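PDB 6HKU: capsid protein VP1 from Trichodysplasia spinulosa-associated polyomavirus, which builds the outer shell of the virus as pentameric capsomers and, as in related polyomaviruses, probably binds sialylated receptors on host cells. Local coordinates for residues A[55-60]-A[177-182]. Numbering follows the deposited sequence.
Sequences GEIPTY and AFPVEC
Thr59 and Pro179 face each other as the non-hydrogen-bonded pair of a single antiparallel bridge, held by backbone hydrogen bonds on either flank: Val180 N donates to Pro58 O (3.2 Å) and Tyr60 N to Phe178 O (3.1 Å). Both oxygens also receive a CA-H...O contact, from Pro179 CA and Thr59 CA respectively. Two waters extend the join, one donating to Pro58 O and accepting from Glu181 N, the other linking Tyr60 O with Phe178 N.

Apolar packing centres on Val180, whose CG1 sits 3.7 Å from the Tyr60 ring centroid, directly over one face, in a CH-pi contact. The ring is placed there with CG anti to its own carbonyl carbon (chi1 -67°), and Tyr60 OH is hydrogen-bonded to Trp183 O. Farther along, Ile57 CG2 lies 3.7 Å from Pro179 CB.

The other branch of Ile57 meets a polar atom: CD1 lies 3.4 Å from Glu181 OE1, an oxygen hydrogen-bonded to His101 of a neighbouring subunit, while OE2 is held by Tyr145. Val180 O is hydrogen-bonded to Ser95 of that same subunit.

At this subunit interface of the pentamer, the contact joins the loop entering strand 61-66 of the jelly-roll sheet to the loop entering strand 183-185 of the small three-stranded sheet beside it.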
# COMPACT_ATOMS: atom_id res chain seq x y z
N GLY A 55 -16.08 27.60 -14.90
CA GLY A 55 -15.39 26.49 -15.53
C GLY A 55 -14.18 25.95 -14.78
O GLY A 55 -13.52 25.05 -15.29
N GLU A 56 -13.91 26.42 -13.56
CA GLU A 56 -12.72 25.92 -12.81
C GLU A 56 -13.12 24.86 -11.76
O GLU A 56 -12.24 24.39 -11.05
CB GLU A 56 -11.90 27.06 -12.19
CG GLU A 56 -12.40 27.58 -10.85
CD GLU A 56 -11.40 28.49 -10.19
OE1 GLU A 56 -11.43 29.72 -10.46
OE2 GLU A 56 -10.54 27.96 -9.43
N ILE A 57 -14.39 24.44 -11.73
CA ILE A 57 -14.94 23.60 -10.66
C ILE A 57 -15.40 22.27 -11.25
O ILE A 57 -16.33 22.24 -12.06
CB ILE A 57 -16.12 24.39 -10.03
CG1 ILE A 57 -15.67 25.67 -9.30
CG2 ILE A 57 -16.96 23.53 -9.09
CD1 ILE A 57 -14.58 25.41 -8.29
N PRO A 58 -14.80 21.12 -10.90
CA PRO A 58 -15.32 19.82 -11.32
C PRO A 58 -16.72 19.54 -10.80
O PRO A 58 -17.03 19.92 -9.68
CB PRO A 58 -14.32 18.81 -10.74
CG PRO A 58 -13.06 19.61 -10.51
CD PRO A 58 -13.53 21.00 -10.16
N THR A 59 -17.51 18.81 -11.59
CA THR A 59 -18.85 18.38 -11.24
C THR A 59 -18.98 16.87 -11.47
O THR A 59 -18.17 16.27 -12.17
CB THR A 59 -19.89 19.17 -12.05
OG1 THR A 59 -19.59 19.07 -13.43
CG2 THR A 59 -19.92 20.64 -11.68
N TYR A 60 -20.02 16.27 -10.89
CA TYR A 60 -20.32 14.86 -11.12
C TYR A 60 -20.85 14.65 -12.54
O TYR A 60 -21.58 15.49 -13.08
CB TYR A 60 -21.35 14.35 -10.12
CG TYR A 60 -20.86 14.30 -8.70
CD1 TYR A 60 -20.04 13.27 -8.28
CD2 TYR A 60 -21.20 15.28 -7.79
CE1 TYR A 60 -19.57 13.21 -6.98
CE2 TYR A 60 -20.76 15.22 -6.48
CZ TYR A 60 -19.91 14.20 -6.08
OH TYR A 60 -19.44 14.14 -4.81
N ALA A 177 -23.23 19.66 -13.44
CA ALA A 177 -23.84 20.82 -12.78
C ALA A 177 -23.65 20.83 -11.24
O ALA A 177 -23.67 21.93 -10.66
CB ALA A 177 -25.31 20.83 -13.12
N PHE A 178 -23.47 19.67 -10.60
CA PHE A 178 -23.34 19.57 -9.14
C PHE A 178 -21.87 19.52 -8.76
O PHE A 178 -21.21 18.54 -9.08
CB PHE A 178 -24.05 18.32 -8.61
CG PHE A 178 -25.55 18.41 -8.59
CD1 PHE A 178 -26.27 18.25 -9.77
CD2 PHE A 178 -26.23 18.72 -7.42
CE1 PHE A 178 -27.65 18.40 -9.77
CE2 PHE A 178 -27.61 18.84 -7.43
CZ PHE A 178 -28.31 18.68 -8.60
N PRO A 179 -21.29 20.57 -8.15
CA PRO A 179 -19.88 20.55 -7.78
C PRO A 179 -19.52 19.45 -6.77
O PRO A 179 -20.22 19.27 -5.76
CB PRO A 179 -19.63 21.93 -7.15
CG PRO A 179 -20.71 22.79 -7.77
CD PRO A 179 -21.91 21.87 -7.84
N VAL A 180 -18.41 18.76 -7.05
CA VAL A 180 -17.93 17.72 -6.16
C VAL A 180 -17.48 18.32 -4.83
O VAL A 180 -17.67 17.75 -3.79
CB VAL A 180 -16.89 16.80 -6.81
CG1 VAL A 180 -17.36 16.26 -8.15
CG2 VAL A 180 -15.53 17.43 -6.93
N GLU A 181 -16.98 19.55 -4.88
CA GLU A 181 -16.39 20.18 -3.71
C GLU A 181 -17.42 20.45 -2.62
O GLU A 181 -17.03 20.68 -1.45
CB GLU A 181 -15.68 21.49 -4.09
CG GLU A 181 -16.64 22.63 -4.46
CD GLU A 181 -15.89 23.95 -4.64
OE1 GLU A 181 -14.74 23.93 -5.22
OE2 GLU A 181 -16.41 24.99 -4.18
N CYS A 182 -18.72 20.47 -2.95
CA CYS A 182 -19.71 20.85 -1.94
C CYS A 182 -20.87 19.85 -1.86
O CYS A 182 -21.70 19.97 -0.98
CB CYS A 182 -20.24 22.27 -2.17
SG CYS A 182 -21.16 22.50 -3.71
O HOH W 1 -15.94 20.81 -7.44
O HOH W 2 -23.48 17.07 -12.02